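Local coordinates for UPF0098 protein CT_736 (Chlamydia trachomatis, PDB 3N08) that is of unconfirmed function but, as a bacterial homologue of phosphatidylethanolamine-binding proteins and Raf kinase inhibitor protein, may bind phospholipid headgroups or similar small anions, at residues I28-S33 / Y110-Y115; V45-D50 / E130-A135. All blocks are in the same frame, centred on the assembly; numbering follows the deposited sequence.

Contact 1: I28-S33 / Y110-Y115; sequences ISPPLS and YYFYAY
P30 and L32 both rest against the ring of F112. The contact is wholly apolar, and no hydrogen bond joins 28-33 to 110-115. The P30 ring leads with CG, which lies 3.9 Å from F112 CE2. The far corner of the phenyl ring, CZ, is also within 4.2 Å of P30 CG. L32 meets the neighbouring ring carbon with both branches. Its CD2 is 4.0 Å from F112 CD2, and its CD1 is 4.1 Å from that same F112 CD2. Both methyls come to this carbon from one side. The L32 and F112 side chains cross at about a right angle, while proline and phenyl meet at a slant. F112 CG stands anti to the carbonyl carbon (chi1 -63°), which carries the ring out from its strand to the proline and the leucine. The backbones stay well separated, with L32 CA 9.5 Å from F112 CA.

L6 of strand 5-7 and V48 of strand 43-50 also touch F112, L46 touches L32, and Y98 lies against P30. Backbone hydrogen bonds hold each segment in its own layer: L32 pairs with L78, S33 with T7, and Y110 with G148.

All three touching residues are buried near the centre of the chain. Strand 32-35 belongs to the small antiparallel sheet and strand 108-117 to the large mixed one. Aliphatic and aromatic side chains fill the space between them, as in the core of the two-sheet beta fold of the PEBP family.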
ATOM      1  N   ILE B  28     -15.823  -2.815  18.679  1.00 11.17           N
ATOM      2  CA  ILE B  28     -14.453  -2.431  18.995  1.00 11.74           C
ATOM      3  C   ILE B  28     -13.693  -2.035  17.735  1.00  8.71           C
ATOM      4  O   ILE B  28     -14.092  -2.345  16.604  1.00  9.44           O
ATOM      5  CB  ILE B  28     -13.703  -3.554  19.761  1.00 12.44           C
ATOM      6  CG1 ILE B  28     -13.502  -4.763  18.849  1.00 12.86           C
ATOM      7  CG2 ILE B  28     -14.467  -3.949  21.045  1.00 13.32           C
ATOM      8  CD1 ILE B  28     -12.739  -5.920  19.498  1.00 15.80           C
ATOM      9  N   SER B  29     -12.590  -1.322  17.925  1.00  9.39           N
ATOM     10  CA  SER B  29     -11.781  -0.867  16.806  1.00  9.17           C
ATOM     11  C   SER B  29     -11.171  -2.068  16.073  1.00  9.42           C
ATOM     12  O   SER B  29     -10.796  -3.059  16.704  1.00  9.85           O
ATOM     13  CB  SER B  29     -10.709   0.118  17.298  1.00  8.67           C
ATOM     14  OG  SER B  29      -9.767  -0.537  18.140  1.00 10.24           O
ATOM     15  N   PRO B  30     -11.121  -2.014  14.737  1.00  8.90           N
ATOM     16  CA  PRO B  30     -10.592  -3.137  13.959  1.00 10.25           C
ATOM     17  C   PRO B  30      -9.073  -3.201  14.034  1.00  8.26           C
ATOM     18  O   PRO B  30      -8.418  -2.173  14.277  1.00  9.29           O
ATOM     19  CB  PRO B  30     -11.019  -2.792  12.527  1.00 10.18           C
ATOM     20  CG  PRO B  30     -11.040  -1.259  12.527  1.00 11.19           C
ATOM     21  CD  PRO B  30     -11.547  -0.885  13.892  1.00  9.43           C
ATOM     22  N   PRO B  31      -8.515  -4.401  13.816  1.00  8.44           N
ATOM     23  CA  PRO B  31      -7.059  -4.522  13.749  1.00  8.24           C
ATOM     24  C   PRO B  31      -6.511  -3.808  12.522  1.00  8.12           C
ATOM     25  O   PRO B  31      -7.107  -3.835  11.450  1.00  8.50           O
ATOM     26  CB  PRO B  31      -6.838  -6.030  13.653  1.00 11.64           C
ATOM     27  CG  PRO B  31      -8.060  -6.528  12.964  1.00 13.30           C
ATOM     28  CD  PRO B  31      -9.198  -5.639  13.426  1.00 10.50           C
ATOM     29  N   LEU B  32      -5.402  -3.111  12.691  1.00  8.82           N
ATOM     30  CA  LEU B  32      -4.739  -2.436  11.585  1.00  7.85           C
ATOM     31  C   LEU B  32      -3.254  -2.646  11.674  1.00  9.55           C
ATOM     32  O   LEU B  32      -2.701  -2.734  12.770  1.00 10.71           O
ATOM     33  CB  LEU B  32      -5.003  -0.940  11.663  1.00  9.01           C
ATOM     34  CG  LEU B  32      -6.472  -0.526  11.524  1.00  9.20           C
ATOM     35  CD1 LEU B  32      -6.632   0.947  11.899  1.00 10.48           C
ATOM     36  CD2 LEU B  32      -6.941  -0.749  10.088  1.00  9.27           C
ATOM     37  N   SER B  33      -2.603  -2.716  10.521  1.00  9.35           N
ATOM     38  CA  SER B  33      -1.150  -2.889  10.420  1.00 10.12           C
ATOM     39  C   SER B  33      -0.543  -1.808   9.565  1.00  9.96           C
ATOM     40  O   SER B  33      -1.038  -1.499   8.470  1.00  9.28           O
ATOM     41  CB  SER B  33      -0.798  -4.223   9.774  1.00 11.52           C
ATOM     42  OG  SER B  33      -1.205  -5.302  10.600  1.00 18.53           O
ATOM     43  N   TYR B 110     -15.918   3.089   4.471  1.00  7.65           N
ATOM     44  CA  TYR B 110     -15.143   3.648   5.567  1.00  7.71           C
ATOM     45  C   TYR B 110     -13.684   3.664   5.124  1.00  7.55           C
ATOM     46  O   TYR B 110     -13.073   2.611   4.874  1.00  8.13           O
ATOM     47  CB  TYR B 110     -15.355   2.816   6.858  1.00  7.59           C
ATOM     48  CG  TYR B 110     -16.791   2.840   7.272  1.00  7.52           C
ATOM     49  CD1 TYR B 110     -17.292   3.847   8.075  1.00  8.01           C
ATOM     50  CD2 TYR B 110     -17.679   1.916   6.752  1.00  7.55           C
ATOM     51  CE1 TYR B 110     -18.647   3.909   8.394  1.00  8.38           C
ATOM     52  CE2 TYR B 110     -19.030   1.981   7.041  1.00  8.87           C
ATOM     53  CZ  TYR B 110     -19.498   2.969   7.872  1.00  8.20           C
ATOM     54  OH  TYR B 110     -20.858   3.013   8.118  1.00  9.23           O
ATOM     55  N   TYR B 111     -13.146   4.873   5.023  1.00  6.97           N
ATOM     56  CA  TYR B 111     -11.778   5.091   4.561  1.00  7.32           C
ATOM     57  C   TYR B 111     -10.877   5.319   5.756  1.00  8.50           C
ATOM     58  O   TYR B 111     -11.196   6.110   6.670  1.00  8.74           O
ATOM     59  CB  TYR B 111     -11.721   6.283   3.627  1.00  8.31           C
ATOM     60  CG  TYR B 111     -12.284   5.984   2.259  1.00  9.28           C
ATOM     61  CD1 TYR B 111     -11.469   5.529   1.233  1.00 10.09           C
ATOM     62  CD2 TYR B 111     -13.641   6.149   1.987  1.00  9.80           C
ATOM     63  CE1 TYR B 111     -11.973   5.257  -0.015  1.00 11.02           C
ATOM     64  CE2 TYR B 111     -14.144   5.875   0.747  1.00 11.81           C
ATOM     65  CZ  TYR B 111     -13.308   5.424  -0.254  1.00 11.32           C
ATOM     66  OH  TYR B 111     -13.862   5.148  -1.498  1.00 13.85           O
ATOM     67  N   PHE B 112      -9.759   4.602   5.759  1.00  7.02           N
ATOM     68  CA  PHE B 112      -8.747   4.658   6.793  1.00  6.70           C
ATOM     69  C   PHE B 112      -7.490   5.239   6.161  1.00  7.00           C
ATOM     70  O   PHE B 112      -6.943   4.679   5.215  1.00  8.64           O
ATOM     71  CB  PHE B 112      -8.415   3.255   7.276  1.00  7.48           C
ATOM     72  CG  PHE B 112      -9.545   2.520   7.930  1.00  7.25           C
ATOM     73  CD1 PHE B 112     -10.641   2.061   7.194  1.00  8.34           C
ATOM     74  CD2 PHE B 112      -9.512   2.265   9.271  1.00  8.91           C
ATOM     75  CE1 PHE B 112     -11.666   1.374   7.828  1.00  9.89           C
ATOM     76  CE2 PHE B 112     -10.534   1.579   9.893  1.00  9.33           C
ATOM     77  CZ  PHE B 112     -11.610   1.134   9.160  1.00 10.13           C
ATOM     78  N   TYR B 113      -7.074   6.402   6.624  1.00  6.89           N
ATOM     79  CA  TYR B 113      -5.942   7.105   6.044  1.00  8.91           C
ATOM     80  C   TYR B 113      -4.814   7.122   7.053  1.00  7.66           C
ATOM     81  O   TYR B 113      -5.014   7.536   8.188  1.00  8.82           O
ATOM     82  CB  TYR B 113      -6.328   8.549   5.712  1.00  9.58           C
ATOM     83  CG  TYR B 113      -7.413   8.664   4.675  1.00  9.91           C
ATOM     84  CD1 TYR B 113      -7.177   8.294   3.368  1.00 13.27           C
ATOM     85  CD2 TYR B 113      -8.672   9.120   4.997  1.00 12.87           C
ATOM     86  CE1 TYR B 113      -8.178   8.404   2.389  1.00 14.21           C
ATOM     87  CE2 TYR B 113      -9.662   9.247   4.031  1.00 13.73           C
ATOM     88  CZ  TYR B 113      -9.401   8.873   2.746  1.00 12.30           C
ATOM     89  OH  TYR B 113     -10.415   8.993   1.798  1.00 13.93           O
ATOM     90  N   ALA B 114      -3.627   6.721   6.618  1.00  7.25           N
ATOM     91  CA  ALA B 114      -2.444   6.833   7.439  1.00  7.17           C
ATOM     92  C   ALA B 114      -1.513   7.887   6.854  1.00  7.85           C
ATOM     93  O   ALA B 114      -1.366   8.015   5.625  1.00  8.62           O
ATOM     94  CB  ALA B 114      -1.721   5.501   7.527  1.00 11.09           C
ATOM     95  N   TYR B 115      -0.863   8.624   7.735  1.00  7.87           N
ATOM     96  CA  TYR B 115       0.101   9.644   7.358  1.00  8.49           C
ATOM     97  C   TYR B 115       1.357   9.436   8.191  1.00  8.00           C
ATOM     98  O   TYR B 115       1.271   9.364   9.400  1.00  9.53           O
ATOM     99  CB  TYR B 115      -0.456  11.060   7.628  1.00 10.47           C
ATOM    100  CG  TYR B 115      -1.833  11.322   7.056  1.00 10.88           C
ATOM    101  CD1 TYR B 115      -2.962  10.928   7.745  1.00 10.69           C
ATOM    102  CD2 TYR B 115      -2.010  11.975   5.851  1.00 16.93           C
ATOM    103  CE1 TYR B 115      -4.232  11.168   7.249  1.00 13.54           C
ATOM    104  CE2 TYR B 115      -3.300  12.219   5.353  1.00 17.36           C
ATOM    105  CZ  TYR B 115      -4.392  11.808   6.065  1.00 17.02           C
ATOM    106  OH  TYR B 115      -5.676  12.041   5.600  1.00 20.70           O
TER

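Contact 2: V45-D50 / E130-A135; sequences VLIVED and EQLLEA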
ATOM      1  N   VAL B  45      -0.088   9.147  11.938  1.00  7.96           N
ATOM      2  CA  VAL B  45      -1.444   9.639  12.126  1.00  7.96           C
ATOM      3  C   VAL B  45      -2.426   8.711  11.422  1.00  6.83           C
ATOM      4  O   VAL B  45      -2.139   8.231  10.315  1.00  7.51           O
ATOM      5  CB  VAL B  45      -1.586  11.040  11.515  1.00  9.37           C
ATOM      6  CG1 VAL B  45      -3.018  11.552  11.618  1.00  9.67           C
ATOM      7  CG2 VAL B  45      -0.584  11.994  12.165  1.00 12.27           C
ATOM      8  N   LEU B  46      -3.571   8.481  12.052  1.00  7.24           N
ATOM      9  CA  LEU B  46      -4.674   7.711  11.465  1.00  7.54           C
ATOM     10  C   LEU B  46      -5.962   8.523  11.501  1.00  7.70           C
ATOM     11  O   LEU B  46      -6.318   9.051  12.546  1.00  7.79           O
ATOM     12  CB  LEU B  46      -4.826   6.405  12.243  1.00  8.66           C
ATOM     13  CG  LEU B  46      -6.011   5.531  11.820  1.00  9.00           C
ATOM     14  CD1 LEU B  46      -5.823   4.916  10.476  1.00 11.42           C
ATOM     15  CD2 LEU B  46      -6.316   4.448  12.841  1.00 11.51           C
ATOM     16  N   ILE B  47      -6.646   8.627  10.360  1.00  7.11           N
ATOM     17  CA  ILE B  47      -7.957   9.277  10.299  1.00  8.46           C
ATOM     18  C   ILE B  47      -8.904   8.296   9.611  1.00  7.11           C
ATOM     19  O   ILE B  47      -8.611   7.831   8.519  1.00  8.72           O
ATOM     20  CB  ILE B  47      -7.911  10.611   9.546  1.00 10.13           C
ATOM     21  CG1 ILE B  47      -6.946  11.570  10.226  1.00 10.29           C
ATOM     22  CG2 ILE B  47      -9.323  11.219   9.432  1.00 11.77           C
ATOM     23  CD1 ILE B  47      -6.728  12.867   9.475  1.00 13.41           C
ATOM     24  N   VAL B  48     -10.045   8.003  10.239  1.00  8.29           N
ATOM     25  CA  VAL B  48     -11.031   7.105   9.655  1.00  8.01           C
ATOM     26  C   VAL B  48     -12.301   7.892   9.461  1.00  7.83           C
ATOM     27  O   VAL B  48     -12.798   8.538  10.393  1.00  8.33           O
ATOM     28  CB  VAL B  48     -11.304   5.896  10.560  1.00  7.57           C
ATOM     29  CG1 VAL B  48     -12.277   4.928   9.938  1.00 10.60           C
ATOM     30  CG2 VAL B  48     -10.000   5.202  10.937  1.00  9.69           C
ATOM     31  N   GLU B  49     -12.842   7.824   8.261  1.00  7.67           N
ATOM     32  CA  GLU B  49     -14.014   8.605   7.956  1.00  8.97           C
ATOM     33  C   GLU B  49     -14.953   7.925   6.987  1.00  8.61           C
ATOM     34  O   GLU B  49     -14.569   7.028   6.238  1.00  8.92           O
ATOM     35  CB  GLU B  49     -13.615   9.966   7.446  1.00 12.71           C
ATOM     36  CG  GLU B  49     -12.792   9.926   6.205  1.00 13.07           C
ATOM     37  CD  GLU B  49     -12.213  11.296   5.839  1.00 17.55           C
ATOM     38  OE1 GLU B  49     -11.913  12.095   6.753  1.00 20.05           O
ATOM     39  OE2 GLU B  49     -12.070  11.584   4.633  1.00 15.63           O
ATOM     40  N   ASP B  50     -16.200   8.416   6.996  1.00  8.05           N
ATOM     41  CA  ASP B  50     -17.309   7.883   6.192  1.00  7.94           C
ATOM     42  C   ASP B  50     -17.882   8.992   5.303  1.00  8.00           C
ATOM     43  O   ASP B  50     -18.585   9.872   5.775  1.00  8.81           O
ATOM     44  CB  ASP B  50     -18.361   7.342   7.146  1.00  8.44           C
ATOM     45  CG  ASP B  50     -19.603   6.774   6.438  1.00  8.91           C
ATOM     46  OD1 ASP B  50     -19.648   6.692   5.199  1.00 10.03           O
ATOM     47  OD2 ASP B  50     -20.529   6.359   7.189  1.00  9.28           O
ATOM     48  N   GLU B 130      -9.898  19.075  11.442  0.73 17.64           N
ATOM     49  CA  GLU B 130      -9.425  20.333  10.886  0.73 17.44           C
ATOM     50  C   GLU B 130      -8.131  20.792  11.562  0.73 16.00           C
ATOM     51  O   GLU B 130      -7.184  21.188  10.890  0.73 16.10           O
ATOM     52  CB  GLU B 130     -10.501  21.414  10.994  0.73 23.17           C
ATOM     53  CG  GLU B 130     -10.078  22.757  10.423  0.73 35.28           C
ATOM     54  CD  GLU B 130     -11.191  23.797  10.462  0.73 53.23           C
ATOM     55  OE1 GLU B 130     -12.084  23.696  11.332  0.73 55.01           O
ATOM     56  OE2 GLU B 130     -11.173  24.719   9.618  0.73 59.10           O
ATOM     57  N   GLN B 131      -8.091  20.731  12.890  1.00 15.28           N
ATOM     58  CA  GLN B 131      -6.896  21.144  13.641  1.00 16.77           C
ATOM     59  C   GLN B 131      -5.686  20.243  13.352  1.00 16.10           C
ATOM     60  O   GLN B 131      -4.545  20.701  13.221  1.00 16.89           O
ATOM     61  CB  GLN B 131      -7.194  21.112  15.136  1.00 17.36           C
ATOM     62  CG  GLN B 131      -8.162  22.188  15.589  1.00 21.73           C
ATOM     63  CD  GLN B 131      -8.606  21.991  17.025  1.00 21.10           C
ATOM     64  OE1 GLN B 131      -8.578  20.891  17.552  1.00 23.92           O
ATOM     65  NE2 GLN B 131      -9.008  23.079  17.665  1.00 29.24           N
ATOM     66  N   LEU B 132      -5.955  18.948  13.248  1.00 14.29           N
ATOM     67  CA  LEU B 132      -4.928  17.960  12.957  1.00 14.14           C
ATOM     68  C   LEU B 132      -4.310  18.188  11.583  1.00 14.26           C
ATOM     69  O   LEU B 132      -3.089  18.163  11.421  1.00 14.12           O
ATOM     70  CB  LEU B 132      -5.533  16.559  13.063  1.00 14.03           C
ATOM     71  CG  LEU B 132      -4.570  15.427  12.761  1.00 16.26           C
ATOM     72  CD1 LEU B 132      -3.296  15.532  13.599  1.00 16.57           C
ATOM     73  CD2 LEU B 132      -5.267  14.111  13.035  1.00 14.98           C
ATOM     74  N   LEU B 133      -5.142  18.438  10.583  1.00 13.52           N
ATOM     75  CA  LEU B 133      -4.646  18.675   9.245  1.00 14.00           C
ATOM     76  C   LEU B 133      -3.745  19.905   9.222  1.00 15.23           C
ATOM     77  O   LEU B 133      -2.724  19.922   8.526  1.00 15.64           O
ATOM     78  CB  LEU B 133      -5.806  18.822   8.252  1.00 19.04           C
ATOM     79  CG  LEU B 133      -6.622  17.565   7.938  1.00 24.32           C
ATOM     80  CD1 LEU B 133      -7.671  17.861   6.876  1.00 29.01           C
ATOM     81  CD2 LEU B 133      -5.737  16.421   7.506  1.00 27.65           C
ATOM     82  N   GLU B 134      -4.105  20.923   9.993  1.00 16.45           N
ATOM     83  CA  GLU B 134      -3.284  22.126  10.054  1.00 16.00           C
ATOM     84  C   GLU B 134      -1.931  21.805  10.696  1.00 15.90           C
ATOM     85  O   GLU B 134      -0.897  22.259  10.232  1.00 18.17           O
ATOM     86  CB  GLU B 134      -4.023  23.240  10.807  1.00 21.35           C
ATOM     87  CG  GLU B 134      -3.208  24.517  10.995  1.00 34.83           C
ATOM     88  N   ALA B 135      -1.943  21.010  11.754  1.00 14.46           N
ATOM     89  CA  ALA B 135      -0.719  20.694  12.466  1.00 17.46           C
ATOM     90  C   ALA B 135       0.216  19.842  11.595  1.00 17.71           C
ATOM     91  O   ALA B 135       1.435  19.976  11.677  1.00 16.24           O
ATOM     92  CB  ALA B 135      -1.040  19.992  13.782  1.00 19.33           C
TER
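L132 on helix 129-136 points its CD2 methyl at two residues of strand 43-50. V45 and L132 meet tip to tip, with V45 CG1 3.7 Å from L132 CD2. I47 and L132 also meet end on, and I47 CD1 is 4.0 Å from L132 CD2. One leucine methyl thus fits against two strand residues that face the helix, while L46 between them points away. The torsions explain the reach. With chi1 at 179°, CG of L132 is turned away from the backbone N, and I47 has an extended CG1-CD1 arm (chi2 174°).

L133 takes part differently. It lies at the exposed margin, and its side chain slants across that of I47. L133 CD2 comes to 4.2 Å from I47 CD1, so the isoleucine tip serves both leucines.

No hydrogen bond crosses between the segments. Their axes pass 11.1 Å apart, and the N-to-C directions make an angle of 145°, so helix and strand run roughly antiparallel. I67 of strand 63-71 and the loop residues L121 and V127 also pack on L132. Y115 of strand 108-117 lies against I47. Further along the strand, E49 OE1 forms a salt bridge with K129 NZ at the start of the helix.

This is a short helix packed by its apolar side on one face of the large mixed beta sheet of the PEBP fold.

Overall arrangement
The centres of contacts 1 and 2 lie 13 Å apart, and both reach the large mixed sheet. Strands 108-117 and 43-50 are antiparallel neighbours in it. Probable backbone hydrogen bonds join them directly, Y113 N to I47 O and Y111 N to E49 O. Along the chain the segments come in the order 28-33, 45-50, 110-115, 130-135, so the two contacts interleave. Contact 1 ties the small sheet to one face of the large sheet. Contact 2 sets helix 129-136 on the opposite face. The central strands are thus covered on both sides, and all four segments fall in the part of the chain matched to the PEBP family.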